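Local structure of single-stranded DNA-binding protein WHY3, chloroplastic (Arabidopsis thaliana, 4KOQ) at residues 6-11 against 25-30; 46-51 against 67-72. The protein binds single-stranded DNA in chloroplasts and nucleus, keeps the plastid genome stable by preventing illegitimate recombination, and represses transcription of the kinesin gene KP1. All blocks are in the same frame, centred on the assembly; numbering follows the deposited sequence.

Interaction 1 (6-11 against 25-30); sequences SPRFYV and EPRAPE
The guanidinium of Arg8 has NH1 of Arg27 at its edge, near its plane, and the Tyr10 ring meets OE1 of Glu25 at its own edge. One face of the Tyr10 ring carries Arg8 NE, 3.7 Å above the plane and offset toward the rim. The two guanidinium planes are turned 53° apart. Arg8 NH2 and Arg27 NH1 come within 3.2 Å, but both are donors and make no bond. Glu25 OE2 lies 4.5 Å from Arg8 NH2, well out of the guanidinium plane, and its charge probably eases this like-charge approach.

A single hydrogen bond joins the segments. Val11 N donates to Glu25 OE2 at 3.0 Å and a nearly straight 167°. The donor comes in on the syn side, somewhat out of the carboxylate plane. The Glu25 chain starts with CG trans to the backbone N (chi1 -175°) and bends at chi2, which swings the carboxylate to Val11. Between 6-11 and 25-30 the link is a side chain, not a backbone carbonyl; both segments belong to the hairpin of strands 9-16 and 20-33. Strand 39-56 lies beside 25-30, with Pro26 on Leu47. Phe9 and Tyr10 form a parallel ladder with a strand of the second subunit, so the sheet continues across the tetramer interface.

Interaction 2 (46-51 against 67-72); sequences FLLLQF and VFSLSV. With PO4 (phosphate ion), chain B.
Phe46 has CG between the backbone N and the carbonyl carbon (chi1 60°), and the ring then brings CE2 to 3.7 Å from Ser69 OG. Leu48 has CG trans to the backbone N (chi1 -177°), and its CD1 reaches Val67 CB. Phe46 CB also sits 3.2 Å from Leu70 O. An alanine in place of Phe46 would probably leave Ser69 without this aromatic neighbour and open a gap beside its hydroxyl.

The segments are the paired arms of the beta hairpin of strands 39-56 and 59-70. Leu47 and Leu70 form one hydrogen-bonded pair, Leu49 and Phe68 the next. The Leu47 N to Leu70 O bond is nearly straight (173°); Leu70 N returns to Leu47 O at 2.7 Å. On the face of these four residues, Leu49 CD1 packs on Leu70 CG at 4.0 Å. A phosphate, probably from the crystallisation liquor, is held by Ser69 twice: N to O3 at 3.0 Å, and OG to O4 at 2.9 Å. Its O3 stands over one face of the Phe68 ring, and His91 and Lys105 also bind the ion.

Leu49, Phe68 and Leu70 rest on Leu107 of strand 103-111. Helix 72-79 follows at once, with Ser71 as its N-cap, and Ile75 of that helix touches Leu47 and Leu70.

In the fold
From the N terminus the chain runs through strand 9-16 and turns back in strand 20-33. Interaction 1 closes this first hairpin, with 13 residues between its segments. The chain then turns into strand 39-56 and back through strand 59-70, and interaction 2 closes this second hairpin over 15 residues. The contacts are in series, neither nested nor crossed, with centres about 13 Å apart. They meet in the middle of one four-stranded antiparallel sheet, where strands 20-33 and 39-56 are neighbours. Probable backbone hydrogen bonds from Leu48 N to Glu25 O and from Arg27 N to Phe46 O join them. Interaction 1 lies mostly against the second subunit, which Leu47 of interaction 2 also touches. Interaction 2 packs this sheet on strand 103-111 of the same chain's second sheet.

Interaction 1 (6-11 against 25-30)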
ATOM      1  N   SER A   6      -6.419  18.177 -17.068  1.00 99.24           N
ATOM      2  CA  SER A   6      -6.303  16.886 -17.738  1.00 96.54           C
ATOM      3  C   SER A   6      -5.097  16.838 -18.678  1.00 91.67           C
ATOM      4  O   SER A   6      -5.186  16.282 -19.776  1.00 88.58           O
ATOM      5  CB  SER A   6      -7.584  16.579 -18.522  1.00 96.99           C
ATOM      6  OG  SER A   6      -7.785  17.515 -19.567  1.00 99.03           O
ATOM      7  N   PRO A   7      -3.963  17.427 -18.256  1.00 89.55           N
ATOM      8  CA  PRO A   7      -2.764  17.351 -19.099  1.00 85.66           C
ATOM      9  C   PRO A   7      -2.174  15.942 -19.139  1.00 77.52           C
ATOM     10  O   PRO A   7      -2.256  15.201 -18.163  1.00 78.91           O
ATOM     11  CB  PRO A   7      -1.795  18.329 -18.424  1.00 84.71           C
ATOM     12  CG  PRO A   7      -2.238  18.388 -17.002  1.00 84.51           C
ATOM     13  CD  PRO A   7      -3.731  18.216 -17.031  1.00 88.23           C
ATOM     14  N   ARG A   8      -1.597  15.581 -20.277  1.00 69.19           N
ATOM     15  CA  ARG A   8      -0.956  14.288 -20.447  1.00 67.21           C
ATOM     16  C   ARG A   8       0.366  14.255 -19.680  1.00 61.33           C
ATOM     17  O   ARG A   8       1.116  15.228 -19.694  1.00 51.94           O
ATOM     18  CB  ARG A   8      -0.712  14.047 -21.940  1.00 67.18           C
ATOM     19  CG  ARG A   8       0.209  12.896 -22.279  1.00 67.79           C
ATOM     20  CD  ARG A   8      -0.457  11.550 -22.078  1.00 74.14           C
ATOM     21  NE  ARG A   8       0.422  10.467 -22.508  1.00 72.05           N
ATOM     22  CZ  ARG A   8       0.140   9.174 -22.383  1.00 82.80           C
ATOM     23  NH1 ARG A   8      -1.008   8.786 -21.839  1.00 83.49           N
ATOM     24  NH2 ARG A   8       1.013   8.267 -22.805  1.00 79.93           N
ATOM     25  N   PHE A   9       0.632  13.134 -19.008  1.00 61.23           N
ATOM     26  CA  PHE A   9       1.890  12.927 -18.284  1.00 53.79           C
ATOM     27  C   PHE A   9       2.630  11.682 -18.804  1.00 44.70           C
ATOM     28  O   PHE A   9       2.100  10.573 -18.785  1.00 48.87           O
ATOM     29  CB  PHE A   9       1.629  12.794 -16.773  1.00 52.67           C
ATOM     30  CG  PHE A   9       1.573  14.113 -16.035  1.00 52.73           C
ATOM     31  CD1 PHE A   9       2.733  14.741 -15.614  1.00 54.70           C
ATOM     32  CD2 PHE A   9       0.358  14.718 -15.753  1.00 66.31           C
ATOM     33  CE1 PHE A   9       2.685  15.957 -14.931  1.00 54.99           C
ATOM     34  CE2 PHE A   9       0.307  15.930 -15.075  1.00 64.12           C
ATOM     35  CZ  PHE A   9       1.474  16.549 -14.665  1.00 60.96           C
ATOM     36  N   TYR A  10       3.853  11.883 -19.276  1.00 33.42           N
ATOM     37  CA  TYR A  10       4.720  10.792 -19.689  1.00 42.07           C
ATOM     38  C   TYR A  10       5.619  10.452 -18.517  1.00 34.46           C
ATOM     39  O   TYR A  10       6.526  11.227 -18.177  1.00 30.39           O
ATOM     40  CB  TYR A  10       5.602  11.214 -20.853  1.00 44.62           C
ATOM     41  CG  TYR A  10       4.853  11.361 -22.154  1.00 49.45           C
ATOM     42  CD1 TYR A  10       4.498  10.243 -22.895  1.00 56.33           C
ATOM     43  CD2 TYR A  10       4.512  12.611 -22.649  1.00 53.26           C
ATOM     44  CE1 TYR A  10       3.827  10.357 -24.085  1.00 56.10           C
ATOM     45  CE2 TYR A  10       3.827  12.736 -23.853  1.00 57.70           C
ATOM     46  CZ  TYR A  10       3.491  11.598 -24.560  1.00 59.56           C
ATOM     47  OH  TYR A  10       2.822  11.691 -25.763  1.00 65.98           O
ATOM     48  N   VAL A  11       5.378   9.288 -17.932  1.00 32.31           N
ATOM     49  CA  VAL A  11       6.058   8.915 -16.684  1.00 28.16           C
ATOM     50  C   VAL A  11       6.557   7.469 -16.739  1.00 29.50           C
ATOM     51  O   VAL A  11       6.508   6.737 -15.746  1.00 28.10           O
ATOM     52  CB  VAL A  11       5.111   9.124 -15.466  1.00 25.97           C
ATOM     53  CG1 VAL A  11       4.843  10.641 -15.252  1.00 29.43           C
ATOM     54  CG2 VAL A  11       3.819   8.378 -15.634  1.00 29.49           C
ATOM     55  N   GLU A  25       5.342   1.756 -18.845  1.00 22.07           N
ATOM     56  CA  GLU A  25       4.385   2.877 -18.820  1.00 27.81           C
ATOM     57  C   GLU A  25       2.977   2.425 -18.483  1.00 21.35           C
ATOM     58  O   GLU A  25       2.426   1.533 -19.103  1.00 24.50           O
ATOM     59  CB  GLU A  25       4.331   3.613 -20.170  1.00 34.43           C
ATOM     60  CG  GLU A  25       3.417   4.863 -20.111  1.00 54.30           C
ATOM     61  CD  GLU A  25       4.139   6.228 -20.160  1.00 54.46           C
ATOM     62  OE1 GLU A  25       5.084   6.361 -20.977  1.00 64.91           O
ATOM     63  OE2 GLU A  25       3.744   7.171 -19.393  1.00 38.31           O
ATOM     64  N   PRO A  26       2.358   3.069 -17.506  1.00 19.34           N
ATOM     65  CA  PRO A  26       0.982   2.666 -17.245  1.00 20.74           C
ATOM     66  C   PRO A  26      -0.000   3.230 -18.280  1.00 25.08           C
ATOM     67  O   PRO A  26       0.234   4.280 -18.895  1.00 25.63           O
ATOM     68  CB  PRO A  26       0.714   3.218 -15.849  1.00 24.78           C
ATOM     69  CG  PRO A  26       1.767   4.167 -15.588  1.00 26.96           C
ATOM     70  CD  PRO A  26       2.866   4.030 -16.523  1.00 24.51           C
ATOM     71  N   ARG A  27      -1.091   2.504 -18.460  1.00 23.57           N
ATOM     72  CA  ARG A  27      -2.170   2.874 -19.378  1.00 28.54           C
ATOM     73  C   ARG A  27      -3.487   2.742 -18.636  1.00 25.34           C
ATOM     74  O   ARG A  27      -3.754   1.725 -17.991  1.00 21.41           O
ATOM     75  CB  ARG A  27      -2.178   1.919 -20.560  1.00 23.73           C
ATOM     76  CG  ARG A  27      -1.008   2.070 -21.480  1.00 24.72           C
ATOM     77  CD  ARG A  27      -1.103   3.422 -22.182  1.00 36.17           C
ATOM     78  NE  ARG A  27      -0.148   3.519 -23.273  1.00 42.07           N
ATOM     79  CZ  ARG A  27       0.928   4.297 -23.276  1.00 46.84           C
ATOM     80  NH1 ARG A  27       1.212   5.084 -22.249  1.00 56.61           N
ATOM     81  NH2 ARG A  27       1.726   4.298 -24.321  1.00 52.05           N
ATOM     82  N   ALA A  28      -4.325   3.770 -18.739  1.00 26.23           N
ATOM     83  CA  ALA A  28      -5.519   3.880 -17.909  1.00 25.73           C
ATOM     84  C   ALA A  28      -6.609   2.922 -18.350  1.00 25.05           C
ATOM     85  O   ALA A  28      -6.649   2.539 -19.504  1.00 27.62           O
ATOM     86  CB  ALA A  28      -6.051   5.326 -17.990  1.00 32.34           C
ATOM     87  N   PRO A  29      -7.527   2.570 -17.442  1.00 23.79           N
ATOM     88  CA  PRO A  29      -8.701   1.856 -17.926  1.00 25.20           C
ATOM     89  C   PRO A  29      -9.548   2.735 -18.868  1.00 33.50           C
ATOM     90  O   PRO A  29      -9.353   3.947 -18.889  1.00 31.96           O
ATOM     91  CB  PRO A  29      -9.458   1.508 -16.646  1.00 26.72           C
ATOM     92  CG  PRO A  29      -9.020   2.469 -15.651  1.00 31.87           C
ATOM     93  CD  PRO A  29      -7.639   2.937 -16.024  1.00 27.84           C
ATOM     94  N   GLU A  30     -10.443   2.101 -19.626  1.00 34.65           N
ATOM     95  CA  GLU A  30     -11.365   2.803 -20.512  1.00 38.31           C
ATOM     96  C   GLU A  30     -12.770   2.709 -19.953  1.00 38.16           C
ATOM     97  O   GLU A  30     -13.159   1.690 -19.387  1.00 31.95           O
ATOM     98  CB  GLU A  30     -11.331   2.214 -21.917  1.00 35.76           C
ATOM     99  CG  GLU A  30     -10.048   2.483 -22.657  1.00 42.50           C
ATOM    100  CD  GLU A  30     -10.024   1.847 -24.043  1.00 55.48           C
ATOM    101  OE1 GLU A  30     -11.064   1.305 -24.473  1.00 54.00           O
ATOM    102  OE2 GLU A  30      -8.963   1.883 -24.705  1.00 58.51           O
TER

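Interaction 2 (46-51 against 67-72)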
ATOM      1  N   PHE A  46      -3.586  -1.368 -18.083  1.00 21.01           N
ATOM      2  CA  PHE A  46      -2.499  -2.361 -18.215  1.00 19.25           C
ATOM      3  C   PHE A  46      -1.189  -1.606 -18.186  1.00 21.04           C
ATOM      4  O   PHE A  46      -1.184  -0.373 -18.106  1.00 19.89           O
ATOM      5  CB  PHE A  46      -2.623  -3.165 -19.521  1.00 19.46           C
ATOM      6  CG  PHE A  46      -2.564  -2.318 -20.776  1.00 21.90           C
ATOM      7  CD1 PHE A  46      -3.698  -1.667 -21.226  1.00 24.98           C
ATOM      8  CD2 PHE A  46      -1.395  -2.194 -21.511  1.00 22.71           C
ATOM      9  CE1 PHE A  46      -3.657  -0.879 -22.388  1.00 31.15           C
ATOM     10  CE2 PHE A  46      -1.353  -1.411 -22.673  1.00 29.69           C
ATOM     11  CZ  PHE A  46      -2.497  -0.752 -23.100  1.00 29.89           C
ATOM     12  N   LEU A  47      -0.079  -2.346 -18.235  1.00 17.96           N
ATOM     13  CA  LEU A  47       1.230  -1.751 -18.307  1.00 18.08           C
ATOM     14  C   LEU A  47       1.863  -2.092 -19.648  1.00 20.02           C
ATOM     15  O   LEU A  47       1.857  -3.258 -20.084  1.00 21.50           O
ATOM     16  CB  LEU A  47       2.155  -2.318 -17.198  1.00 19.43           C
ATOM     17  CG  LEU A  47       1.725  -1.985 -15.763  1.00 17.83           C
ATOM     18  CD1 LEU A  47       2.700  -2.528 -14.737  1.00 22.86           C
ATOM     19  CD2 LEU A  47       1.527  -0.504 -15.537  1.00 22.00           C
ATOM     20  N   LEU A  48       2.429  -1.089 -20.289  1.00 17.97           N
ATOM     21  CA  LEU A  48       3.128  -1.274 -21.545  1.00 19.99           C
ATOM     22  C   LEU A  48       4.631  -1.342 -21.297  1.00 20.41           C
ATOM     23  O   LEU A  48       5.249  -0.388 -20.814  1.00 24.03           O
ATOM     24  CB  LEU A  48       2.865  -0.085 -22.483  1.00 23.56           C
ATOM     25  CG  LEU A  48       3.496  -0.215 -23.879  1.00 31.57           C
ATOM     26  CD1 LEU A  48       3.010  -1.479 -24.561  1.00 30.65           C
ATOM     27  CD2 LEU A  48       3.195   1.007 -24.730  1.00 44.05           C
ATOM     28  N   LEU A  49       5.203  -2.480 -21.643  1.00 18.57           N
ATOM     29  CA  LEU A  49       6.631  -2.710 -21.533  1.00 18.82           C
ATOM     30  C   LEU A  49       7.284  -2.545 -22.895  1.00 22.48           C
ATOM     31  O   LEU A  49       6.826  -3.144 -23.852  1.00 23.57           O
ATOM     32  CB  LEU A  49       6.897  -4.148 -21.114  1.00 17.33           C
ATOM     33  CG  LEU A  49       6.165  -4.761 -19.921  1.00 31.92           C
ATOM     34  CD1 LEU A  49       6.916  -5.995 -19.422  1.00 30.31           C
ATOM     35  CD2 LEU A  49       5.979  -3.816 -18.824  1.00 27.45           C
ATOM     36  N   GLN A  50       8.348  -1.749 -22.959  1.00 20.48           N
ATOM     37  CA  GLN A  50       9.103  -1.542 -24.200  1.00 21.06           C
ATOM     38  C   GLN A  50      10.538  -1.941 -23.984  1.00 20.59           C
ATOM     39  O   GLN A  50      11.190  -1.415 -23.094  1.00 20.56           O
ATOM     40  CB  GLN A  50       9.019  -0.074 -24.611  1.00 25.49           C
ATOM     41  CG  GLN A  50       7.560   0.427 -24.674  1.00 28.85           C
ATOM     42  CD  GLN A  50       7.423   1.802 -25.350  1.00 42.44           C
ATOM     43  OE1 GLN A  50       7.968   2.046 -26.433  1.00 46.20           O
ATOM     44  NE2 GLN A  50       6.697   2.690 -24.711  1.00 43.44           N
ATOM     45  N   PHE A  51      11.031  -2.884 -24.787  1.00 19.57           N
ATOM     46  CA  PHE A  51      12.390  -3.403 -24.635  1.00 18.22           C
ATOM     47  C   PHE A  51      13.178  -2.938 -25.851  1.00 23.91           C
ATOM     48  O   PHE A  51      12.666  -3.021 -26.982  1.00 22.74           O
ATOM     49  CB  PHE A  51      12.424  -4.941 -24.653  1.00 23.95           C
ATOM     50  CG  PHE A  51      11.753  -5.635 -23.459  1.00 17.57           C
ATOM     51  CD1 PHE A  51      10.371  -5.721 -23.354  1.00 18.78           C
ATOM     52  CD2 PHE A  51      12.536  -6.271 -22.500  1.00 24.75           C
ATOM     53  CE1 PHE A  51       9.788  -6.376 -22.293  1.00 23.05           C
ATOM     54  CE2 PHE A  51      11.955  -6.940 -21.449  1.00 22.41           C
ATOM     55  CZ  PHE A  51      10.582  -6.992 -21.349  1.00 16.13           C
ATOM     56  N   VAL A  67       7.472  -4.529 -27.900  1.00 22.19           N
ATOM     57  CA  VAL A  67       6.564  -4.184 -26.809  1.00 22.05           C
ATOM     58  C   VAL A  67       5.666  -5.328 -26.380  1.00 23.35           C
ATOM     59  O   VAL A  67       5.367  -6.259 -27.143  1.00 23.34           O
ATOM     60  CB  VAL A  67       5.683  -2.983 -27.205  1.00 25.59           C
ATOM     61  CG1 VAL A  67       6.572  -1.883 -27.763  1.00 27.65           C
ATOM     62  CG2 VAL A  67       4.652  -3.392 -28.187  1.00 35.43           C
ATOM     63  N   PHE A  68       5.226  -5.258 -25.128  1.00 18.63           N
ATOM     64  CA  PHE A  68       4.397  -6.294 -24.568  1.00 20.69           C
ATOM     65  C   PHE A  68       3.442  -5.604 -23.599  1.00 20.20           C
ATOM     66  O   PHE A  68       3.866  -4.734 -22.847  1.00 23.15           O
ATOM     67  CB  PHE A  68       5.270  -7.337 -23.859  1.00 22.40           C
ATOM     68  CG  PHE A  68       4.524  -8.616 -23.502  1.00 23.93           C
ATOM     69  CD1 PHE A  68       4.484  -9.666 -24.400  1.00 22.46           C
ATOM     70  CD2 PHE A  68       3.921  -8.783 -22.255  1.00 21.40           C
ATOM     71  CE1 PHE A  68       3.832 -10.851 -24.090  1.00 21.05           C
ATOM     72  CE2 PHE A  68       3.249  -9.973 -21.939  1.00 22.58           C
ATOM     73  CZ  PHE A  68       3.204 -11.003 -22.879  1.00 22.47           C
ATOM     74  N   SER A  69       2.156  -5.923 -23.678  1.00 19.41           N
ATOM     75  CA  SER A  69       1.147  -5.345 -22.793  1.00 22.75           C
ATOM     76  C   SER A  69       0.819  -6.245 -21.615  1.00 26.22           C
ATOM     77  O   SER A  69       0.124  -7.248 -21.790  1.00 30.08           O
ATOM     78  CB  SER A  69      -0.140  -5.122 -23.584  1.00 28.75           C
ATOM     79  OG  SER A  69       0.090  -4.182 -24.621  1.00 31.78           O
ATOM     80  N   LEU A  70       1.259  -5.866 -20.417  1.00 19.59           N
ATOM     81  CA  LEU A  70       1.047  -6.686 -19.234  1.00 21.31           C
ATOM     82  C   LEU A  70      -0.305  -6.401 -18.637  1.00 21.74           C
ATOM     83  O   LEU A  70      -0.560  -5.260 -18.241  1.00 20.95           O
ATOM     84  CB  LEU A  70       2.070  -6.316 -18.152  1.00 25.99           C
ATOM     85  CG  LEU A  70       3.376  -7.038 -17.897  1.00 37.82           C
ATOM     86  CD1 LEU A  70       3.863  -6.583 -16.503  1.00 24.32           C
ATOM     87  CD2 LEU A  70       3.257  -8.534 -17.963  1.00 28.13           C
ATOM     88  N   SER A  71      -1.162  -7.412 -18.584  1.00 22.20           N
ATOM     89  CA  SER A  71      -2.493  -7.289 -18.016  1.00 22.60           C
ATOM     90  C   SER A  71      -2.452  -7.270 -16.493  1.00 17.87           C
ATOM     91  O   SER A  71      -1.457  -7.652 -15.843  1.00 19.13           O
ATOM     92  CB  SER A  71      -3.364  -8.457 -18.460  1.00 25.12           C
ATOM     93  OG  SER A  71      -2.955  -9.616 -17.754  1.00 22.37           O
ATOM     94  N   VAL A  72      -3.577  -6.872 -15.912  1.00 17.98           N
ATOM     95  CA  VAL A  72      -3.753  -6.955 -14.467  1.00 17.21           C
ATOM     96  C   VAL A  72      -3.407  -8.328 -13.899  1.00 15.77           C
ATOM     97  O   VAL A  72      -2.719  -8.425 -12.882  1.00 18.50           O
ATOM     98  CB  VAL A  72      -5.199  -6.536 -14.142  1.00 22.89           C
ATOM     99  CG1 VAL A  72      -5.612  -6.966 -12.787  1.00 20.73           C
ATOM    100  CG2 VAL A  72      -5.343  -5.025 -14.334  1.00 18.35           C
TER
HETATM  101  P   PO4 B 301       1.010  -7.217 -26.820  0.60 45.32           P
HETATM  102  O1  PO4 B 301       2.260  -6.447 -27.128  0.60 45.46           O
HETATM  103  O2  PO4 B 301       0.690  -8.174 -27.943  0.60 45.11           O
HETATM  104  O3  PO4 B 301       1.129  -8.024 -25.574  0.60 21.01           O
HETATM  105  O4  PO4 B 301      -0.120  -6.229 -26.610  0.60 51.17           O